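Local coordinates for protein ethyl acetate hydrolase (Pseudomonas veronii, PDB 5EFZ) that hydrolyses ethyl acetate to ethanol and acetate, a step in the breakdown of short-chain methyl ketones such as 2-butanone, at residues A115-A120 with A203-S208; T297-I302 with K318-S323. One frame throughout, in Å; residues are numbered along the deposited sequence.

Contact 1: residues A115-A120 with A203-S208; sequences AGPGFA and AGLYRS. With EDO (1,2-ethanediol), chain L.
One proline ring carries nearly the whole contact, and it rests on bare backbone: CG of Pro117 sits 3.4 Å from O of Gly204, while CB faces the carbonyl of Ala203. No hydrogen bond joins the two segments. Gly204 has a positive phi (98°), at which the missing side chain is an advantage, and its lack of CB also lets the ring settle close to the peptide. Gly204 O accepts a hydrogen bond from Asn264 ND2, which fastens it to helix 263-274. Beside this backbone surface, Leu205 reaches in with one branch alone, CD2 lying 3.7 Å from Pro117 CG. Proline's fixed phi (-60°) suits the first residue of a 3-10 turn closed by Phe119 N to Gly116 O (3.0 Å); Gly118 N to Ala115 O closes the turn before it. An ethanediol, probably from the crystallisation liquor, donates a hydrogen bond through O2 to Phe119 O (2.7 Å) and also bonds to Asn264 O and Thr268 OG1, bridging to helix 263-274. Gly204 is buried, but Pro117, Ala203 and Leu205 are exposed. The contact joins a loop following strand 92-96 to the helical insertion between strands 170-174 and 296-300, where alpha/beta hydrolases typically carry their lid.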
ATOM      1  N   ALA A 115     -27.487   6.711  18.660  1.00 24.60           N
ATOM      2  CA  ALA A 115     -26.311   7.190  19.381  1.00 25.31           C
ATOM      3  C   ALA A 115     -25.121   6.225  19.296  1.00 26.35           C
ATOM      4  O   ALA A 115     -25.294   5.006  19.437  1.00 27.15           O
ATOM      5  CB  ALA A 115     -26.691   7.446  20.872  1.00 30.01           C
ATOM      6  N   GLY A 116     -23.921   6.764  19.064  1.00 25.10           N
ATOM      7  CA  GLY A 116     -22.693   5.983  19.187  1.00 23.60           C
ATOM      8  C   GLY A 116     -22.713   4.756  18.284  1.00 25.42           C
ATOM      9  O   GLY A 116     -22.941   4.895  17.068  1.00 24.18           O
ATOM     10  N   PRO A 117     -22.513   3.551  18.868  1.00 27.43           N
ATOM     11  CA  PRO A 117     -22.502   2.281  18.127  1.00 28.61           C
ATOM     12  C   PRO A 117     -23.834   2.042  17.436  1.00 28.29           C
ATOM     13  O   PRO A 117     -23.899   1.248  16.501  1.00 32.69           O
ATOM     14  CB  PRO A 117     -22.300   1.210  19.227  1.00 29.47           C
ATOM     15  CG  PRO A 117     -21.862   1.933  20.415  1.00 31.38           C
ATOM     16  CD  PRO A 117     -22.366   3.333  20.323  1.00 30.81           C
ATOM     17  N   GLY A 118     -24.891   2.692  17.916  1.00 26.08           N
ATOM     18  CA  GLY A 118     -26.208   2.546  17.301  1.00 25.33           C
ATOM     19  C   GLY A 118     -26.401   3.274  15.966  1.00 25.28           C
ATOM     20  O   GLY A 118     -27.420   3.062  15.302  1.00 22.59           O
ATOM     21  N   PHE A 119     -25.452   4.124  15.574  1.00 23.60           N
ATOM     22  CA  PHE A 119     -25.639   4.951  14.362  1.00 22.61           C
ATOM     23  C   PHE A 119     -25.813   4.075  13.127  1.00 23.93           C
ATOM     24  O   PHE A 119     -25.223   2.998  13.023  1.00 22.33           O
ATOM     25  CB  PHE A 119     -24.474   5.916  14.147  1.00 20.37           C
ATOM     26  CG  PHE A 119     -24.829   7.103  13.249  1.00 20.89           C
ATOM     27  CD1 PHE A 119     -25.719   8.082  13.698  1.00 21.40           C
ATOM     28  CD2 PHE A 119     -24.286   7.219  11.964  1.00 19.46           C
ATOM     29  CE1 PHE A 119     -26.073   9.189  12.898  1.00 21.23           C
ATOM     30  CE2 PHE A 119     -24.613   8.343  11.136  1.00 20.13           C
ATOM     31  CZ  PHE A 119     -25.515   9.321  11.604  1.00 20.94           C
ATOM     32  N   ALA A 120     -26.656   4.522  12.210  1.00 22.77           N
ATOM     33  CA  ALA A 120     -27.044   3.693  11.067  1.00 24.57           C
ATOM     34  C   ALA A 120     -25.934   3.582  10.028  1.00 23.44           C
ATOM     35  O   ALA A 120     -25.005   4.389  10.001  1.00 22.20           O
ATOM     36  CB  ALA A 120     -28.316   4.261  10.405  1.00 24.72           C
ATOM     37  N   ALA A 203     -16.242  -1.993  21.453  1.00 26.79           N
ATOM     38  CA  ALA A 203     -17.385  -2.220  20.587  1.00 27.55           C
ATOM     39  C   ALA A 203     -18.134  -0.925  20.338  1.00 28.68           C
ATOM     40  O   ALA A 203     -19.350  -0.933  20.086  1.00 28.43           O
ATOM     41  CB  ALA A 203     -18.314  -3.268  21.194  1.00 28.82           C
ATOM     42  N   GLY A 204     -17.410   0.192  20.416  1.00 25.54           N
ATOM     43  CA  GLY A 204     -17.995   1.491  20.126  1.00 23.81           C
ATOM     44  C   GLY A 204     -18.425   2.254  21.358  1.00 23.42           C
ATOM     45  O   GLY A 204     -18.879   3.416  21.262  1.00 22.82           O
ATOM     46  N   LEU A 205     -18.243   1.623  22.523  1.00 21.40           N
ATOM     47  CA  LEU A 205     -18.647   2.210  23.805  1.00 24.86           C
ATOM     48  C   LEU A 205     -17.482   2.800  24.591  1.00 27.11           C
ATOM     49  O   LEU A 205     -17.563   2.915  25.811  1.00 31.22           O
ATOM     50  CB  LEU A 205     -19.336   1.147  24.676  1.00 27.52           C
ATOM     51  CG  LEU A 205     -20.558   0.450  24.084  1.00 30.19           C
ATOM     52  CD1 LEU A 205     -20.890  -0.732  24.962  1.00 30.35           C
ATOM     53  CD2 LEU A 205     -21.730   1.410  24.052  1.00 34.33           C
ATOM     54  N   TYR A 206     -16.405   3.154  23.897  1.00 25.68           N
ATOM     55  CA  TYR A 206     -15.210   3.709  24.531  1.00 27.76           C
ATOM     56  C   TYR A 206     -15.521   4.954  25.337  1.00 33.48           C
ATOM     57  O   TYR A 206     -16.436   5.715  24.990  1.00 33.57           O
ATOM     58  CB  TYR A 206     -14.160   4.023  23.464  1.00 24.50           C
ATOM     59  CG  TYR A 206     -14.736   4.766  22.267  1.00 22.52           C
ATOM     60  CD1 TYR A 206     -14.852   6.161  22.273  1.00 23.46           C
ATOM     61  CD2 TYR A 206     -15.145   4.085  21.145  1.00 21.66           C
ATOM     62  CE1 TYR A 206     -15.374   6.844  21.177  1.00 22.60           C
ATOM     63  CE2 TYR A 206     -15.659   4.755  20.045  1.00 21.63           C
ATOM     64  CZ  TYR A 206     -15.784   6.124  20.081  1.00 20.06           C
ATOM     65  OH  TYR A 206     -16.270   6.790  18.968  1.00 19.48           O
ATOM     66  N   ARG A 207     -14.756   5.170  26.414  1.00 39.73           N
ATOM     67  CA  ARG A 207     -15.023   6.292  27.305  1.00 45.82           C
ATOM     68  C   ARG A 207     -14.751   7.600  26.578  1.00 45.08           C
ATOM     69  O   ARG A 207     -15.517   8.546  26.696  1.00 48.83           O
ATOM     70  CB  ARG A 207     -14.191   6.196  28.597  1.00 52.67           C
ATOM     71  CG  ARG A 207     -12.685   6.359  28.434  1.00 54.15           C
ATOM     72  CD  ARG A 207     -11.991   6.642  29.785  1.00 59.03           C
ATOM     73  NE  ARG A 207     -10.580   6.942  29.560  1.00 60.54           N
ATOM     74  CZ  ARG A 207      -9.646   6.009  29.407  1.00 61.70           C
ATOM     75  NH1 ARG A 207      -9.983   4.727  29.472  1.00 61.87           N
ATOM     76  NH2 ARG A 207      -8.385   6.350  29.182  1.00 61.81           N
ATOM     77  N   SER A 208     -13.680   7.643  25.802  1.00 40.40           N
ATOM     78  CA  SER A 208     -13.363   8.838  25.043  1.00 39.46           C
ATOM     79  C   SER A 208     -12.530   8.461  23.841  1.00 36.02           C
ATOM     80  O   SER A 208     -11.972   7.360  23.787  1.00 32.65           O
ATOM     81  CB  SER A 208     -12.623   9.860  25.910  1.00 43.03           C
ATOM     82  OG  SER A 208     -11.243   9.549  25.993  1.00 44.00           O
TER
HETATM   83  C1  EDO L 406     -21.118   3.940  14.376  1.00 42.28           C
HETATM   84  O1  EDO L 406     -20.100   3.565  13.412  1.00 41.83           O
HETATM   85  C2  EDO L 406     -22.373   3.049  14.367  1.00 40.29           C
HETATM   86  O2  EDO L 406     -22.587   2.260  13.179  1.00 37.24           O

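Contact 2: residues T297-I302 with K318-S323; sequences TYVMPI and KMIPNS. With EDO (1,2-ethanediol), chain H.
Thr297 and Ser323 meet backbone to backbone as much as side chain to side chain: CA of Ser323 approaches O of Thr297 at 3.2 Å in a CA-H...O contact, bent to 122° at the hydrogen, and the two CB atoms pack 4.1 Å apart. Serine's short side chain permits this closeness and beta-branched threonine suits the strand; the chain here is drawing alongside strand 296-300 just before becoming its parallel neighbour, strand 324-325. Neither hydroxyl bonds across the segments. Thr297 OG1 bonds to the carbonyl of Ala295. Ser323 OG donates to Ile320 O at 2.6 Å, arriving 27° out of the carbonyl plane; a chi1 of 68° sets it between its own N and carbonyl carbon, facing back across the turn, where Gln317 NE2 also bonds to it. This clasp reinforces a type II turn from Ile320 to Ser323 whose backbone bond is weak. Pro321 and Asn322 fit the two central positions, Asn322 accepting the positive phi. Ile320, the third main contributor, sends its extended CG1 arm inward until CD1 lies 4.0 Å from CG2 of Val299, a beta-branched strand residue on the same face as Thr297; Ile320 CG2 lies 4.2 Å from Thr297 OG1. Leu290 of helix 286-290 adds to the apolar surroundings of Ile320. Parallel strands 296-300 and 324-325, joined through helix 310-317, form a beta-alpha-beta crossover. The segments therefore meet by apolar packing and one bent CA-H...O contact, and conventional backbone bonds between the strands begin only with Thr297 and Glu324.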
ATOM      1  N   THR A 297     -17.874  16.355 -17.737  1.00 18.56           N
ATOM      2  CA  THR A 297     -17.149  15.741 -16.623  1.00 18.45           C
ATOM      3  C   THR A 297     -15.634  15.601 -16.842  1.00 16.84           C
ATOM      4  O   THR A 297     -15.205  15.096 -17.879  1.00 20.83           O
ATOM      5  CB  THR A 297     -17.720  14.322 -16.336  1.00 22.76           C
ATOM      6  OG1 THR A 297     -19.132  14.419 -16.129  1.00 22.33           O
ATOM      7  CG2 THR A 297     -17.064  13.696 -15.112  1.00 22.79           C
ATOM      8  N   TYR A 298     -14.849  16.073 -15.873  1.00 18.22           N
ATOM      9  CA  TYR A 298     -13.396  15.841 -15.823  1.00 18.14           C
ATOM     10  C   TYR A 298     -13.095  14.754 -14.786  1.00 18.35           C
ATOM     11  O   TYR A 298     -13.490  14.863 -13.609  1.00 18.87           O
ATOM     12  CB  TYR A 298     -12.627  17.125 -15.439  1.00 17.65           C
ATOM     13  CG  TYR A 298     -12.486  18.160 -16.533  1.00 17.27           C
ATOM     14  CD1 TYR A 298     -13.130  18.012 -17.756  1.00 18.31           C
ATOM     15  CD2 TYR A 298     -11.722  19.303 -16.328  1.00 19.35           C
ATOM     16  CE1 TYR A 298     -13.010  18.990 -18.756  1.00 22.55           C
ATOM     17  CE2 TYR A 298     -11.593  20.282 -17.319  1.00 20.95           C
ATOM     18  CZ  TYR A 298     -12.233  20.113 -18.513  1.00 23.70           C
ATOM     19  OH  TYR A 298     -12.103  21.074 -19.479  1.00 25.33           O
ATOM     20  N   VAL A 299     -12.409  13.699 -15.231  1.00 18.08           N
ATOM     21  CA  VAL A 299     -11.990  12.608 -14.361  1.00 17.12           C
ATOM     22  C   VAL A 299     -10.511  12.837 -14.076  1.00 18.09           C
ATOM     23  O   VAL A 299      -9.696  12.878 -15.016  1.00 17.18           O
ATOM     24  CB  VAL A 299     -12.203  11.229 -15.035  1.00 16.76           C
ATOM     25  CG1 VAL A 299     -11.689  10.081 -14.111  1.00 14.40           C
ATOM     26  CG2 VAL A 299     -13.679  11.032 -15.439  1.00 17.69           C
ATOM     27  N   MET A 300     -10.189  13.065 -12.809  1.00 17.90           N
ATOM     28  CA  MET A 300      -8.862  13.574 -12.440  1.00 18.24           C
ATOM     29  C   MET A 300      -8.219  12.765 -11.318  1.00 15.37           C
ATOM     30  O   MET A 300      -8.151  13.208 -10.179  1.00 16.85           O
ATOM     31  CB  MET A 300      -8.970  15.074 -12.049  1.00 17.12           C
ATOM     32  CG  MET A 300      -9.599  15.924 -13.205  1.00 16.97           C
ATOM     33  SD  MET A 300      -9.677  17.676 -12.786  1.00 25.87           S
ATOM     34  CE  MET A 300      -7.980  18.088 -12.739  1.00 36.80           C
ATOM     35  N   PRO A 301      -7.710  11.577 -11.660  1.00 15.07           N
ATOM     36  CA  PRO A 301      -6.920  10.859 -10.651  1.00 14.83           C
ATOM     37  C   PRO A 301      -5.606  11.597 -10.367  1.00 17.18           C
ATOM     38  O   PRO A 301      -5.193  12.415 -11.190  1.00 19.37           O
ATOM     39  CB  PRO A 301      -6.635   9.512 -11.321  1.00 13.32           C
ATOM     40  CG  PRO A 301      -6.597   9.856 -12.837  1.00 18.18           C
ATOM     41  CD  PRO A 301      -7.718  10.898 -12.971  1.00 16.60           C
ATOM     42  N   ILE A 302      -4.965  11.286  -9.242  1.00 16.68           N
ATOM     43  CA  ILE A 302      -3.645  11.816  -8.929  1.00 17.65           C
ATOM     44  C   ILE A 302      -2.665  10.748  -9.377  1.00 17.74           C
ATOM     45  O   ILE A 302      -2.886   9.571  -9.095  1.00 14.87           O
ATOM     46  CB  ILE A 302      -3.524  12.151  -7.431  1.00 19.92           C
ATOM     47  CG1 ILE A 302      -4.443  13.375  -7.130  1.00 16.73           C
ATOM     48  CG2 ILE A 302      -2.028  12.376  -7.009  1.00 19.05           C
ATOM     49  CD1 ILE A 302      -4.657  13.670  -5.637  1.00 17.75           C
ATOM     50  N   LYS A 318     -13.711   6.149 -19.683  1.00 21.40           N
ATOM     51  CA  LYS A 318     -14.047   5.644 -21.007  1.00 25.56           C
ATOM     52  C   LYS A 318     -15.524   5.380 -21.171  1.00 25.01           C
ATOM     53  O   LYS A 318     -16.007   5.313 -22.294  1.00 24.55           O
ATOM     54  CB  LYS A 318     -13.254   4.367 -21.295  1.00 27.64           C
ATOM     55  CG  LYS A 318     -11.758   4.622 -21.479  1.00 31.18           C
ATOM     56  CD  LYS A 318     -11.041   3.332 -21.853  1.00 36.08           C
ATOM     57  CE  LYS A 318      -9.537   3.515 -21.948  1.00 39.13           C
ATOM     58  NZ  LYS A 318      -8.893   2.157 -22.015  1.00 43.92           N
ATOM     59  N   MET A 319     -16.244   5.231 -20.056  1.00 22.10           N
ATOM     60  CA  MET A 319     -17.682   4.939 -20.071  1.00 24.15           C
ATOM     61  C   MET A 319     -18.579   6.177 -19.876  1.00 24.14           C
ATOM     62  O   MET A 319     -19.813   6.074 -19.892  1.00 24.99           O
ATOM     63  CB  MET A 319     -18.023   3.899 -18.984  1.00 26.91           C
ATOM     64  CG  MET A 319     -17.460   2.505 -19.265  1.00 28.61           C
ATOM     65  SD  MET A 319     -17.869   1.375 -17.913  1.00 36.81           S
ATOM     66  CE  MET A 319     -17.210  -0.164 -18.549  1.00 85.77           C
ATOM     67  N   ILE A 320     -17.959   7.336 -19.675  1.00 21.44           N
ATOM     68  CA  ILE A 320     -18.711   8.573 -19.421  1.00 21.95           C
ATOM     69  C   ILE A 320     -18.745   9.452 -20.685  1.00 23.50           C
ATOM     70  O   ILE A 320     -17.716   9.962 -21.130  1.00 25.04           O
ATOM     71  CB  ILE A 320     -18.102   9.389 -18.265  1.00 22.22           C
ATOM     72  CG1 ILE A 320     -17.988   8.524 -17.002  1.00 22.81           C
ATOM     73  CG2 ILE A 320     -18.956  10.620 -17.986  1.00 22.00           C
ATOM     74  CD1 ILE A 320     -17.204   9.203 -15.857  1.00 21.81           C
ATOM     75  N   PRO A 321     -19.932   9.642 -21.266  1.00 26.21           N
ATOM     76  CA  PRO A 321     -19.945  10.386 -22.537  1.00 31.44           C
ATOM     77  C   PRO A 321     -19.610  11.854 -22.310  1.00 35.72           C
ATOM     78  O   PRO A 321     -19.909  12.296 -21.210  1.00 38.06           O
ATOM     79  CB  PRO A 321     -21.380  10.220 -23.028  1.00 33.50           C
ATOM     80  CG  PRO A 321     -22.182   9.934 -21.795  1.00 31.78           C
ATOM     81  CD  PRO A 321     -21.275   9.217 -20.831  1.00 26.36           C
ATOM     82  N   ASN A 322     -18.966  12.546 -23.255  1.00 38.15           N
ATOM     83  CA  ASN A 322     -18.710  13.992 -23.115  1.00 43.72           C
ATOM     84  C   ASN A 322     -17.474  14.296 -22.240  1.00 42.04           C
ATOM     85  O   ASN A 322     -16.966  15.413 -22.234  1.00 50.51           O
ATOM     86  CB  ASN A 322     -19.972  14.688 -22.539  1.00 59.75           C
ATOM     87  CG  ASN A 322     -19.977  16.191 -22.705  1.00 60.93           C
ATOM     88  OD1 ASN A 322     -19.131  16.768 -23.393  1.00 61.40           O
ATOM     89  ND2 ASN A 322     -20.939  16.843 -22.047  1.00 59.28           N
ATOM     90  N   SER A 323     -16.969  13.290 -21.539  1.00 31.22           N
ATOM     91  CA  SER A 323     -15.970  13.489 -20.484  1.00 24.64           C
ATOM     92  C   SER A 323     -14.538  13.643 -20.995  1.00 24.32           C
ATOM     93  O   SER A 323     -14.256  13.398 -22.165  1.00 22.82           O
ATOM     94  CB  SER A 323     -16.022  12.323 -19.496  1.00 25.11           C
ATOM     95  OG  SER A 323     -15.574  11.114 -20.101  1.00 23.17           O
TER
HETATM   96  C1  EDO H 402      -7.987   1.099 -18.438  1.00 49.04           C
HETATM   97  O1  EDO H 402      -9.007   1.102 -19.452  1.00 49.14           O
HETATM   98  C2  EDO H 402      -6.624   0.844 -19.077  1.00 50.26           C
HETATM   99  O2  EDO H 402      -5.593   1.302 -18.182  1.00 49.46           O

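Overall arrangement
The two contacts lie on opposite sides of the chain's centre, their centres about 39 Å apart and their nearest atoms about 27 Å apart, so they do not touch. They come in series: contact 1 closes before contact 2 opens. Contact 1 links distant parts of the sequence at the periphery, a loop before helix 124-139 and the helical insertion after strand 170-174. Contact 2 is local and buried, at the edge of the eight-stranded sheet whose last strands are 296-300 and 324-325. Both belong to one alpha/beta hydrolase fold; contact 2 lies in the part of the sheet from which the loops bearing the inferred catalytic Asp305 and His334 emerge.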